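Local coordinates for monomethylamine methyltransferase mtmB1 (Methanosarcina barkeri, PDB 1NTH), which catalyses methyl transfer from monomethylamine to the corrinoid cofactor of its partner protein MtmC, a step in methanogenesis from methylamine, at residues 123-128 against 152-157; 330-335 against 359-364; 22-27 against 74-79. All coordinates share one frame; numbering follows the deposited sequence. Where two conformers were deposited one is given.

Interaction 1 (123-128 against 152-157)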
ATOM      1  N   LYS A 123      11.104 -31.647   4.387  1.00 20.45           N
ATOM      2  CA  LYS A 123      11.878 -31.385   3.180  1.00 20.47           C
ATOM      3  C   LYS A 123      12.425 -29.958   3.192  1.00 18.84           C
ATOM      4  O   LYS A 123      11.763 -29.030   3.655  1.00 18.45           O
ATOM      5  CB  LYS A 123      10.986 -31.575   1.951  1.00 21.00           C
ATOM      6  CG  LYS A 123      11.676 -31.384   0.612  1.00 21.91           C
ATOM      7  CD  LYS A 123      10.659 -31.436  -0.524  1.00 22.03           C
ATOM      8  CE  LYS A 123      11.331 -31.345  -1.888  1.00 21.36           C
ATOM      9  NZ  LYS A 123      10.327 -31.266  -2.991  1.00 23.59           N
ATOM     10  N   PRO A 124      13.656 -29.765   2.709  1.00 18.11           N
ATOM     11  CA  PRO A 124      14.175 -28.397   2.708  1.00 17.65           C
ATOM     12  C   PRO A 124      13.488 -27.580   1.618  1.00 17.06           C
ATOM     13  O   PRO A 124      12.786 -28.127   0.762  1.00 17.50           O
ATOM     14  CB  PRO A 124      15.669 -28.590   2.435  1.00 18.65           C
ATOM     15  CG  PRO A 124      15.716 -29.857   1.649  1.00 19.48           C
ATOM     16  CD  PRO A 124      14.713 -30.732   2.364  1.00 17.09           C
ATOM     17  N   ILE A 125      13.678 -26.268   1.669  1.00 16.10           N
ATOM     18  CA  ILE A 125      13.114 -25.368   0.676  1.00 16.69           C
ATOM     19  C   ILE A 125      13.960 -25.496  -0.583  1.00 17.30           C
ATOM     20  O   ILE A 125      15.192 -25.506  -0.513  1.00 17.10           O
ATOM     21  CB  ILE A 125      13.158 -23.903   1.177  1.00 17.92           C
ATOM     22  CG1 ILE A 125      12.190 -23.730   2.349  1.00 20.00           C
ATOM     23  CG2 ILE A 125      12.845 -22.939   0.038  1.00 19.28           C
ATOM     24  CD1 ILE A 125      10.756 -24.109   2.025  1.00 22.40           C
ATOM     25  N   VAL A 126      13.302 -25.603  -1.731  1.00 15.22           N
ATOM     26  CA  VAL A 126      14.001 -25.729  -3.004  1.00 15.82           C
ATOM     27  C   VAL A 126      14.065 -24.376  -3.704  1.00 14.77           C
ATOM     28  O   VAL A 126      13.055 -23.858  -4.187  1.00 15.84           O
ATOM     29  CB  VAL A 126      13.296 -26.751  -3.922  1.00 15.79           C
ATOM     30  CG1 VAL A 126      14.006 -26.832  -5.269  1.00 17.66           C
ATOM     31  CG2 VAL A 126      13.282 -28.119  -3.253  1.00 17.71           C
ATOM     32  N   GLN A 127      15.260 -23.797  -3.735  1.00 14.22           N
ATOM     33  CA  GLN A 127      15.474 -22.511  -4.381  1.00 13.72           C
ATOM     34  C   GLN A 127      16.113 -22.810  -5.729  1.00 15.78           C
ATOM     35  O   GLN A 127      17.312 -23.064  -5.816  1.00 15.68           O
ATOM     36  CB  GLN A 127      16.397 -21.642  -3.527  1.00 15.25           C
ATOM     37  CG  GLN A 127      16.687 -20.274  -4.116  1.00 15.67           C
ATOM     38  CD  GLN A 127      17.158 -19.297  -3.063  1.00 16.49           C
ATOM     39  OE1 GLN A 127      18.360 -19.154  -2.806  1.00 19.19           O
ATOM     40  NE2 GLN A 127      16.207 -18.631  -2.425  1.00 15.20           N
ATOM     41  N   GLY A 128      15.301 -22.786  -6.778  1.00 13.70           N
ATOM     42  CA  GLY A 128      15.803 -23.108  -8.099  1.00 15.90           C
ATOM     43  C   GLY A 128      15.992 -21.940  -9.036  1.00 15.54           C
ATOM     44  O   GLY A 128      15.234 -20.969  -9.017  1.00 16.08           O
ATOM     45  N   GLU A 152       8.266 -28.439  -7.934  1.00 15.97           N
ATOM     46  CA  GLU A 152       9.336 -28.783  -6.999  1.00 16.54           C
ATOM     47  C   GLU A 152      10.024 -27.533  -6.456  1.00 17.27           C
ATOM     48  O   GLU A 152      10.539 -27.535  -5.338  1.00 18.60           O
ATOM     49  CB  GLU A 152      10.398 -29.644  -7.693  1.00 18.42           C
ATOM     50  CG  GLU A 152      10.053 -31.114  -7.873  1.00 19.31           C
ATOM     51  CD  GLU A 152       9.951 -31.861  -6.558  1.00 21.40           C
ATOM     52  OE1 GLU A 152      10.707 -31.533  -5.615  1.00 22.97           O
ATOM     53  OE2 GLU A 152       9.126 -32.795  -6.470  1.00 21.84           O
ATOM     54  N   VAL A 153      10.038 -26.472  -7.258  1.00 15.72           N
ATOM     55  CA  VAL A 153      10.703 -25.228  -6.880  1.00 15.42           C
ATOM     56  C   VAL A 153       9.828 -24.307  -6.022  1.00 15.39           C
ATOM     57  O   VAL A 153       8.671 -24.042  -6.354  1.00 16.27           O
ATOM     58  CB  VAL A 153      11.184 -24.481  -8.151  1.00 14.65           C
ATOM     59  CG1 VAL A 153      11.895 -23.186  -7.779  1.00 16.42           C
ATOM     60  CG2 VAL A 153      12.132 -25.381  -8.947  1.00 15.16           C
ATOM     61  N   ASP A 154      10.402 -23.827  -4.918  1.00 14.86           N
ATOM     62  CA  ASP A 154       9.711 -22.940  -3.976  1.00 14.64           C
ATOM     63  C   ASP A 154      10.027 -21.457  -4.174  1.00 15.61           C
ATOM     64  O   ASP A 154       9.138 -20.607  -4.080  1.00 15.52           O
ATOM     65  CB  ASP A 154      10.074 -23.320  -2.537  1.00 16.63           C
ATOM     66  CG  ASP A 154       9.612 -24.706  -2.165  1.00 20.60           C
ATOM     67  OD1 ASP A 154       8.395 -24.968  -2.271  1.00 21.84           O
ATOM     68  OD2 ASP A 154      10.459 -25.532  -1.760  1.00 21.17           O
ATOM     69  N   THR A 155      11.300 -21.157  -4.417  1.00 14.74           N
ATOM     70  CA  THR A 155      11.759 -19.787  -4.633  1.00 15.58           C
ATOM     71  C   THR A 155      12.732 -19.812  -5.803  1.00 14.90           C
ATOM     72  O   THR A 155      13.158 -20.887  -6.235  1.00 14.93           O
ATOM     73  CB  THR A 155      12.494 -19.222  -3.392  1.00 16.75           C
ATOM     74  OG1 THR A 155      13.662 -20.010  -3.126  1.00 17.63           O
ATOM     75  CG2 THR A 155      11.584 -19.258  -2.174  1.00 17.61           C
ATOM     76  N   ILE A 156      13.088 -18.636  -6.306  1.00 14.87           N
ATOM     77  CA  ILE A 156      13.996 -18.544  -7.447  1.00 15.36           C
ATOM     78  C   ILE A 156      15.345 -17.937  -7.076  1.00 15.88           C
ATOM     79  O   ILE A 156      15.403 -16.982  -6.307  1.00 17.27           O
ATOM     80  CB  ILE A 156      13.405 -17.639  -8.565  1.00 16.41           C
ATOM     81  CG1 ILE A 156      12.047 -18.173  -9.035  1.00 16.60           C
ATOM     82  CG2 ILE A 156      14.396 -17.526  -9.729  1.00 17.43           C
ATOM     83  CD1 ILE A 156      12.089 -19.551  -9.668  1.00 17.55           C
ATOM     84  N   VAL A 157      16.427 -18.507  -7.599  1.00 14.75           N
ATOM     85  CA  VAL A 157      17.740 -17.911  -7.390  1.00 14.85           C
ATOM     86  C   VAL A 157      18.084 -17.339  -8.766  1.00 14.84           C
ATOM     87  O   VAL A 157      18.188 -18.065  -9.756  1.00 17.10           O
ATOM     88  CB  VAL A 157      18.814 -18.924  -6.913  1.00 15.21           C
ATOM     89  CG1 VAL A 157      18.792 -20.188  -7.755  1.00 17.10           C
ATOM     90  CG2 VAL A 157      20.182 -18.259  -6.969  1.00 15.72           C
TER
HETATM   91  O   HOH W   1       9.673 -28.531  -3.015  1.00 22.99           O
HETATM   92  O   HOH W   2       8.567 -33.232  -3.692  1.00 26.49           O
HETATM   93  O   HOH W   3      10.376 -27.769  -0.393  1.00 24.12           O

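Interaction 2 (330-335 against 359-364)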
ATOM      1  N   SER A 330      20.491 -22.170   7.368  1.00 15.53           N
ATOM      2  CA  SER A 330      21.477 -22.205   6.290  1.00 16.00           C
ATOM      3  C   SER A 330      21.048 -22.935   5.026  1.00 16.30           C
ATOM      4  O   SER A 330      20.016 -23.602   4.980  1.00 16.18           O
ATOM      5  CB  SER A 330      22.766 -22.848   6.801  1.00 17.05           C
ATOM      6  OG  SER A 330      22.588 -24.244   6.958  1.00 18.67           O
ATOM      7  N   GLY A 331      21.869 -22.801   3.993  1.00 15.86           N
ATOM      8  CA  GLY A 331      21.585 -23.461   2.737  1.00 14.65           C
ATOM      9  C   GLY A 331      22.899 -23.785   2.062  1.00 14.97           C
ATOM     10  O   GLY A 331      23.963 -23.429   2.574  1.00 15.05           O
ATOM     11  N   ASN A 332      22.834 -24.471   0.928  1.00 14.85           N
ATOM     12  CA  ASN A 332      24.042 -24.804   0.179  1.00 16.30           C
ATOM     13  C   ASN A 332      23.762 -24.548  -1.297  1.00 16.78           C
ATOM     14  O   ASN A 332      22.625 -24.696  -1.755  1.00 16.32           O
ATOM     15  CB  ASN A 332      24.443 -26.266   0.414  1.00 17.04           C
ATOM     16  CG  ASN A 332      25.912 -26.524   0.090  1.00 18.87           C
ATOM     17  OD1 ASN A 332      26.664 -25.592  -0.202  1.00 20.81           O
ATOM     18  ND2 ASN A 332      26.323 -27.785   0.148  1.00 19.96           N
ATOM     19  N   GLN A 333      24.801 -24.154  -2.034  1.00 16.64           N
ATOM     20  CA  GLN A 333      24.692 -23.837  -3.456  1.00 18.92           C
ATOM     21  C   GLN A 333      25.313 -24.935  -4.319  1.00 18.22           C
ATOM     22  O   GLN A 333      26.283 -25.578  -3.923  1.00 19.59           O
ATOM     23  CB  GLN A 333      25.344 -22.486  -3.758  0.85 20.43           C
ATOM     24  CG  GLN A 333      26.738 -22.317  -3.207  0.85 26.02           C
ATOM     25  CD  GLN A 333      27.254 -20.902  -3.375  0.85 28.27           C
ATOM     26  OE1 GLN A 333      27.579 -20.471  -4.477  0.85 32.92           O
ATOM     27  NE2 GLN A 333      27.320 -20.167  -2.277  0.85 27.31           N
ATOM     28  N   TYR A 334      24.737 -25.128  -5.502  1.00 17.78           N
ATOM     29  CA  TYR A 334      25.122 -26.200  -6.425  1.00 17.61           C
ATOM     30  C   TYR A 334      25.924 -25.847  -7.678  1.00 17.91           C
ATOM     31  O   TYR A 334      25.441 -25.113  -8.540  1.00 17.53           O
ATOM     32  CB  TYR A 334      23.846 -26.933  -6.867  1.00 16.73           C
ATOM     33  CG  TYR A 334      23.123 -27.651  -5.750  1.00 16.45           C
ATOM     34  CD1 TYR A 334      22.726 -26.975  -4.591  1.00 16.54           C
ATOM     35  CD2 TYR A 334      22.884 -29.022  -5.827  1.00 16.76           C
ATOM     36  CE1 TYR A 334      22.119 -27.653  -3.536  1.00 16.09           C
ATOM     37  CE2 TYR A 334      22.277 -29.708  -4.785  1.00 18.28           C
ATOM     38  CZ  TYR A 334      21.903 -29.021  -3.638  1.00 18.72           C
ATOM     39  OH  TYR A 334      21.359 -29.716  -2.586  1.00 20.75           O
ATOM     40  N   TYR A 335      27.132 -26.407  -7.779  1.00 18.10           N
ATOM     41  CA  TYR A 335      28.022 -26.212  -8.928  1.00 20.46           C
ATOM     42  C   TYR A 335      28.514 -27.542  -9.496  1.00 20.72           C
ATOM     43  O   TYR A 335      29.611 -27.990  -9.163  1.00 20.73           O
ATOM     44  CB  TYR A 335      29.234 -25.362  -8.554  0.85 21.61           C
ATOM     45  CG  TYR A 335      28.970 -23.880  -8.510  0.85 24.13           C
ATOM     46  CD1 TYR A 335      28.583 -23.252  -7.327  0.85 27.06           C
ATOM     47  CD2 TYR A 335      29.142 -23.095  -9.649  0.85 26.36           C
ATOM     48  CE1 TYR A 335      28.383 -21.875  -7.279  0.85 28.67           C
ATOM     49  CE2 TYR A 335      28.943 -21.720  -9.612  0.85 27.18           C
ATOM     50  CZ  TYR A 335      28.569 -21.117  -8.426  0.85 28.83           C
ATOM     51  OH  TYR A 335      28.418 -19.750  -8.386  0.85 30.57           O
ATOM     52  N   SER A 359      22.005 -33.652   6.002  1.00 16.67           N
ATOM     53  CA  SER A 359      22.823 -32.913   6.963  1.00 17.83           C
ATOM     54  C   SER A 359      22.067 -31.797   7.680  1.00 18.36           C
ATOM     55  O   SER A 359      22.584 -31.210   8.629  1.00 19.69           O
ATOM     56  CB  SER A 359      24.080 -32.346   6.284  1.00 18.54           C
ATOM     57  OG  SER A 359      23.770 -31.347   5.327  1.00 20.20           O
ATOM     58  N   GLY A 360      20.856 -31.493   7.221  1.00 17.07           N
ATOM     59  CA  GLY A 360      20.062 -30.468   7.882  1.00 16.67           C
ATOM     60  C   GLY A 360      19.934 -29.091   7.252  1.00 15.92           C
ATOM     61  O   GLY A 360      19.531 -28.152   7.933  1.00 17.10           O
ATOM     62  N   ARG A 361      20.264 -28.947   5.972  1.00 15.58           N
ATOM     63  CA  ARG A 361      20.152 -27.641   5.319  1.00 15.87           C
ATOM     64  C   ARG A 361      18.686 -27.242   5.203  1.00 15.78           C
ATOM     65  O   ARG A 361      17.829 -28.085   4.944  1.00 15.06           O
ATOM     66  CB  ARG A 361      20.757 -27.674   3.912  1.00 16.69           C
ATOM     67  CG  ARG A 361      22.258 -27.896   3.861  1.00 16.94           C
ATOM     68  CD  ARG A 361      23.042 -26.674   4.322  1.00 19.16           C
ATOM     69  NE  ARG A 361      24.475 -26.957   4.316  1.00 17.62           N
ATOM     70  CZ  ARG A 361      25.417 -26.122   4.745  1.00 19.13           C
ATOM     71  NH1 ARG A 361      25.094 -24.926   5.219  1.00 18.33           N
ATOM     72  NH2 ARG A 361      26.690 -26.499   4.722  1.00 18.18           N
ATOM     73  N   GLU A 362      18.400 -25.958   5.395  1.00 15.04           N
ATOM     74  CA  GLU A 362      17.028 -25.479   5.282  1.00 16.06           C
ATOM     75  C   GLU A 362      16.697 -25.104   3.843  1.00 15.92           C
ATOM     76  O   GLU A 362      15.543 -25.189   3.425  1.00 17.23           O
ATOM     77  CB  GLU A 362      16.799 -24.257   6.175  1.00 17.02           C
ATOM     78  CG  GLU A 362      16.636 -24.552   7.659  1.00 17.87           C
ATOM     79  CD  GLU A 362      17.933 -24.906   8.359  1.00 20.04           C
ATOM     80  OE1 GLU A 362      18.999 -24.394   7.954  1.00 19.16           O
ATOM     81  OE2 GLU A 362      17.884 -25.684   9.334  1.00 20.23           O
ATOM     82  N   ILE A 363      17.710 -24.686   3.089  1.00 15.20           N
ATOM     83  CA  ILE A 363      17.512 -24.272   1.706  1.00 14.67           C
ATOM     84  C   ILE A 363      18.544 -24.869   0.746  1.00 15.79           C
ATOM     85  O   ILE A 363      19.733 -24.930   1.060  1.00 16.86           O
ATOM     86  CB  ILE A 363      17.585 -22.729   1.589  1.00 15.18           C
ATOM     87  CG1 ILE A 363      16.493 -22.087   2.456  1.00 14.74           C
ATOM     88  CG2 ILE A 363      17.435 -22.306   0.131  1.00 16.07           C
ATOM     89  CD1 ILE A 363      16.594 -20.567   2.550  1.00 15.90           C
ATOM     90  N   LEU A 364      18.075 -25.317  -0.414  1.00 14.88           N
ATOM     91  CA  LEU A 364      18.946 -25.865  -1.455  1.00 14.95           C
ATOM     92  C   LEU A 364      18.868 -24.852  -2.596  1.00 16.22           C
ATOM     93  O   LEU A 364      17.788 -24.609  -3.135  1.00 17.22           O
ATOM     94  CB  LEU A 364      18.431 -27.226  -1.937  1.00 15.62           C
ATOM     95  CG  LEU A 364      18.109 -28.270  -0.866  1.00 16.08           C
ATOM     96  CD1 LEU A 364      17.744 -29.591  -1.543  1.00 18.03           C
ATOM     97  CD2 LEU A 364      19.305 -28.452   0.049  1.00 17.46           C
TER
HETATM   98  O   HOH W   4      21.131 -24.947   9.369  1.00 23.99           O

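Interaction 3 (22-27 against 74-79)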
ATOM      1  N   CYS A  22      48.271  -5.864   8.268  1.00 29.69           N
ATOM      2  CA  CYS A  22      48.697  -7.182   7.830  1.00 30.41           C
ATOM      3  C   CYS A  22      48.568  -7.286   6.310  1.00 29.56           C
ATOM      4  O   CYS A  22      47.611  -6.773   5.735  1.00 30.91           O
ATOM      5  CB  CYS A  22      47.804  -8.213   8.539  1.00 33.01           C
ATOM      6  SG  CYS A  22      47.826  -9.902   7.944  1.00 34.89           S
ATOM      7  N   THR A  23      49.535  -7.923   5.649  1.00 27.45           N
ATOM      8  CA  THR A  23      49.458  -8.071   4.197  1.00 26.12           C
ATOM      9  C   THR A  23      48.511  -9.228   3.912  1.00 24.14           C
ATOM     10  O   THR A  23      48.293 -10.078   4.775  1.00 23.54           O
ATOM     11  CB  THR A  23      50.830  -8.388   3.563  1.00 27.15           C
ATOM     12  OG1 THR A  23      51.237  -9.710   3.934  1.00 28.13           O
ATOM     13  CG2 THR A  23      51.877  -7.385   4.029  1.00 28.07           C
ATOM     14  N   GLN A  24      47.951  -9.270   2.710  1.00 24.25           N
ATOM     15  CA  GLN A  24      47.027 -10.343   2.378  1.00 25.03           C
ATOM     16  C   GLN A  24      47.750 -11.687   2.329  1.00 25.10           C
ATOM     17  O   GLN A  24      47.153 -12.727   2.603  1.00 23.15           O
ATOM     18  CB  GLN A  24      46.311 -10.062   1.052  1.00 26.81           C
ATOM     19  CG  GLN A  24      45.095 -10.961   0.837  1.00 30.18           C
ATOM     20  CD  GLN A  24      44.108 -10.417  -0.185  1.00 32.14           C
ATOM     21  OE1 GLN A  24      43.078 -11.035  -0.453  1.00 31.92           O
ATOM     22  NE2 GLN A  24      44.418  -9.258  -0.756  1.00 34.58           N
ATOM     23  N   ASP A  25      49.034 -11.668   1.987  1.00 24.14           N
ATOM     24  CA  ASP A  25      49.805 -12.907   1.948  1.00 24.59           C
ATOM     25  C   ASP A  25      50.031 -13.420   3.364  1.00 22.70           C
ATOM     26  O   ASP A  25      50.025 -14.631   3.598  1.00 22.97           O
ATOM     27  CB  ASP A  25      51.152 -12.690   1.251  1.00 27.27           C
ATOM     28  CG  ASP A  25      51.064 -12.859  -0.255  1.00 31.20           C
ATOM     29  OD1 ASP A  25      49.945 -13.069  -0.767  1.00 32.64           O
ATOM     30  OD2 ASP A  25      52.116 -12.784  -0.928  1.00 34.06           O
ATOM     31  N   ASP A  26      50.238 -12.505   4.311  1.00 21.84           N
ATOM     32  CA  ASP A  26      50.439 -12.913   5.699  1.00 23.24           C
ATOM     33  C   ASP A  26      49.174 -13.601   6.188  1.00 22.39           C
ATOM     34  O   ASP A  26      49.227 -14.518   7.005  1.00 21.87           O
ATOM     35  CB  ASP A  26      50.721 -11.713   6.609  1.00 26.44           C
ATOM     36  CG  ASP A  26      52.112 -11.132   6.411  1.00 31.67           C
ATOM     37  OD1 ASP A  26      53.062 -11.901   6.149  1.00 29.02           O
ATOM     38  OD2 ASP A  26      52.251  -9.896   6.542  1.00 34.69           O
ATOM     39  N   TRP A  27      48.033 -13.148   5.682  1.00 21.54           N
ATOM     40  CA  TRP A  27      46.756 -13.721   6.079  1.00 21.03           C
ATOM     41  C   TRP A  27      46.503 -15.063   5.403  1.00 19.81           C
ATOM     42  O   TRP A  27      46.253 -16.064   6.079  1.00 20.68           O
ATOM     43  CB  TRP A  27      45.620 -12.744   5.744  1.00 19.98           C
ATOM     44  CG  TRP A  27      44.273 -13.164   6.274  1.00 18.65           C
ATOM     45  CD1 TRP A  27      43.246 -13.727   5.565  1.00 19.90           C
ATOM     46  CD2 TRP A  27      43.806 -13.032   7.621  1.00 17.72           C
ATOM     47  NE1 TRP A  27      42.166 -13.948   6.393  1.00 17.21           N
ATOM     48  CE2 TRP A  27      42.484 -13.530   7.657  1.00 18.28           C
ATOM     49  CE3 TRP A  27      44.376 -12.538   8.803  1.00 18.54           C
ATOM     50  CZ2 TRP A  27      41.722 -13.548   8.832  1.00 18.27           C
ATOM     51  CZ3 TRP A  27      43.619 -12.556   9.972  1.00 20.20           C
ATOM     52  CH2 TRP A  27      42.303 -13.059   9.975  1.00 20.02           C
ATOM     53  N   GLY A  74      40.052 -13.643  13.521  1.00 21.41           N
ATOM     54  CA  GLY A  74      39.337 -12.422  13.220  1.00 20.32           C
ATOM     55  C   GLY A  74      39.039 -12.419  11.732  1.00 18.25           C
ATOM     56  O   GLY A  74      39.098 -13.466  11.077  1.00 19.20           O
ATOM     57  N   ILE A  75      38.738 -11.243  11.194  1.00 18.15           N
ATOM     58  CA  ILE A  75      38.416 -11.099   9.781  1.00 17.10           C
ATOM     59  C   ILE A  75      39.327 -10.071   9.118  1.00 16.03           C
ATOM     60  O   ILE A  75      39.509  -8.967   9.628  1.00 18.08           O
ATOM     61  CB  ILE A  75      36.945 -10.643   9.597  1.00 17.05           C
ATOM     62  CG1 ILE A  75      35.995 -11.670  10.227  1.00 16.75           C
ATOM     63  CG2 ILE A  75      36.639 -10.446   8.123  1.00 16.32           C
ATOM     64  CD1 ILE A  75      36.013 -13.035   9.561  1.00 16.99           C
ATOM     65  N   TYR A  76      39.888 -10.440   7.972  1.00 17.32           N
ATOM     66  CA  TYR A  76      40.777  -9.553   7.234  1.00 18.13           C
ATOM     67  C   TYR A  76      39.969  -8.645   6.308  1.00 18.26           C
ATOM     68  O   TYR A  76      39.136  -9.124   5.536  1.00 19.36           O
ATOM     69  CB  TYR A  76      41.752 -10.381   6.390  1.00 18.52           C
ATOM     70  CG  TYR A  76      42.819  -9.560   5.697  1.00 20.52           C
ATOM     71  CD1 TYR A  76      43.902  -9.051   6.412  1.00 22.39           C
ATOM     72  CD2 TYR A  76      42.738  -9.280   4.335  1.00 20.73           C
ATOM     73  CE1 TYR A  76      44.881  -8.282   5.786  1.00 23.49           C
ATOM     74  CE2 TYR A  76      43.714  -8.509   3.698  1.00 22.58           C
ATOM     75  CZ  TYR A  76      44.781  -8.016   4.433  1.00 23.47           C
ATOM     76  OH  TYR A  76      45.754  -7.259   3.813  1.00 24.80           O
ATOM     77  N   CYS A  77      40.215  -7.341   6.386  1.00 19.05           N
ATOM     78  CA  CYS A  77      39.532  -6.386   5.516  1.00 19.96           C
ATOM     79  C   CYS A  77      40.486  -6.053   4.373  1.00 21.31           C
ATOM     80  O   CYS A  77      41.546  -5.464   4.593  1.00 21.58           O
ATOM     81  CB  CYS A  77      39.169  -5.111   6.277  1.00 22.06           C
ATOM     82  SG  CYS A  77      38.334  -3.875   5.234  1.00 25.64           S
ATOM     83  N   THR A  78      40.105  -6.427   3.157  1.00 22.21           N
ATOM     84  CA  THR A  78      40.945  -6.202   1.983  1.00 23.71           C
ATOM     85  C   THR A  78      41.224  -4.747   1.626  1.00 25.47           C
ATOM     86  O   THR A  78      42.282  -4.433   1.077  1.00 26.34           O
ATOM     87  CB  THR A  78      40.350  -6.888   0.738  1.00 24.91           C
ATOM     88  OG1 THR A  78      39.026  -6.392   0.506  1.00 24.19           O
ATOM     89  CG2 THR A  78      40.303  -8.396   0.930  1.00 25.19           C
ATOM     90  N   ASP A  79      40.294  -3.853   1.934  1.00 24.71           N
ATOM     91  CA  ASP A  79      40.482  -2.446   1.599  1.00 25.83           C
ATOM     92  C   ASP A  79      41.405  -1.689   2.544  1.00 25.85           C
ATOM     93  O   ASP A  79      42.136  -0.797   2.114  1.00 27.07           O
ATOM     94  CB  ASP A  79      39.125  -1.746   1.522  1.00 28.38           C
ATOM     95  CG  ASP A  79      38.263  -2.292   0.403  1.00 31.91           C
ATOM     96  OD1 ASP A  79      38.645  -2.131  -0.775  1.00 35.38           O
ATOM     97  OD2 ASP A  79      37.213  -2.894   0.699  1.00 33.17           O
TER

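Interaction 1 (123-128 against 152-157)
V126 and D154 clasp each other in both directions. The carbonyl O of V126 takes two backbone donors at once, D154 N at 2.8 Å and T155 N further off. In return the N-H of V126 runs almost straight (178°) to OD2 of D154, 2.8 Å away, using that oxygen's anti lone pair. With CG beside its own backbone N (chi1 -64°), D154 turns OD2 back toward that N-H.

Past that clasp the two chains run as neighbouring parallel strands of the TIM barrel, and here the packing is tight. V126 CB presses on E152 O at 3.2 Å. G128 N reaches T155 O at 2.9 Å, and a CB on G128 would sit only 3.0 Å from V153 CG2. Beside them the Q127 amide keeps T155 OG1 near its own plane, NE2 to OG1 being 3.0 Å; its OE1 is hydrogen-bonded to S365 OG, so both ends of the amide are engaged.

The other end is wet. K123, fully extended, brings NZ to within 2.7 Å of E152 OE1 in a salt bridge. Two waters also accept from NZ, and one of them donates to E152 OE2, an oxygen that R391 grips as well. N97 of a second subunit packs on K123. The ion pair thus sits at the hydrated margin, while D154 spends its carboxylate on a backbone N-H and T155 and G128 add strand-to-strand bonds.

Interaction 2 (330-335 against 359-364)
S330 is held through both its backbone polar atoms by the turn at E362. Its carbonyl O accepts from two successive amides, E362 N at 2.9 Å and I363 N at 3.2 Å.

The E362 side chain runs outward from CB, which rests against that same S330 O, 3.5 Å away. CG lies beside the backbone N, and a bend at chi2 (75°) folds the chain back, so that CD comes alongside S330 N. From there OE1 receives the S330 N-H on its anti side at 2.7 Å, somewhat out of the carboxylate plane, and a water that also bonds S330 OG lies within bonding reach of it. The other oxygen, OE2, turns away to the backbone N of R116. One carboxylate therefore ties the start of a strand to a neighbouring loop.

These are the two strands of a beta-alpha-beta crossover in the TIM barrel: strand 330-333 leads into helix 343-359, which ends in a Schellman motif at G360, and strand 363-366 follows in parallel, G331 pairing with I363 and N332 with L364.

R361 curls over S330 and N332. CD lies near S330 OG, N332 CB lies over one face of the guanidinium, 4.0 Å from R361 NE, and NH1 makes a weak bond to S330 OG at 3.1 Å. Its stronger partners are D296, in a salt bridge to NH2, and H282, bonded to NH1. The N332 amide is likewise engaged elsewhere, ND2 going to D356. Further along, Y334 reaches across to L364: its CE1 approaches L364 CB at 4.0 Å, while the hydroxyl O lies 3.6 Å from CD2 of that leucine.

Interaction 3 (22-27 against 74-79)
The indole of W27 carries Y76 on one face and G74 at an edge. Y76 CB stands almost on the ring normal (8° off it), 3.4 Å from the centroid of the W27 five-membered ring, a close CH-pi contact. At the edge, in the ring plane, G74 O lies 3.4 Å from W27 CH2; this carbonyl oxygen is buried and has no hydrogen-bond partner in the model. The Y76 ring in turn has W27 CB over one face, toward the rim, and C22 O at its edge. The two ring systems are nearly parallel, 26° apart, but slid past each other, with the five-membered ring and the phenol ring centred 5.0 Å apart.

With CG anti to the backbone N (chi1 -174°), Y76 stretches from its strand to the segment before helix 24-42, where its OH donates to C22 O at 2.7 Å. H81 ND1 is a second hydrogen-bond partner of that hydroxyl. Without the phenol, as with an alanine here, C22 O and H81 ND1 would probably lose their shared hydroxyl and a gap would open between W27 and C22. Strand 75-77 lies inside a small mixed sheet, between strands 82-84 and 237-238, and the first turn of helix 24-42 packs against it through these aromatics. That turn begins with a capping box: D26 N donates to T23 OG1 at 3.0 Å, and T23 N makes a weak return bond to D26 OD2.

C22 SG makes an oblique sulfur-aromatic contact with the phenol ring, 4.0 Å from Y76 CE1. Q24 lays CB and CG beside CE2 of Y76, its OE1 carrying on to K237. The indole NE1 is tied to E235 O.

In the fold
Interactions 1 and 2 belong to one barrel sheet, in which strands 125-128 and 363-366 are neighbours; I125 N to E362 O and Q127 N to L364 O are probable hydrogen bonds between the two contacts. Interaction 2 is the deeper, its centre about 6 Å from that of the chain, with backbone bonds, a buried carboxylate and an arginine paired to D296 outside it; interaction 1, about 12 Å out, is mostly buried too but runs at one end to waters and a second subunit. Interaction 3, centred about 24 Å from the chain centre in a separate four-stranded sheet, is locally buried. There a helix meets a strand through aromatic packing and a single hydrogen bond between the segments, in place of parallel strand pairing.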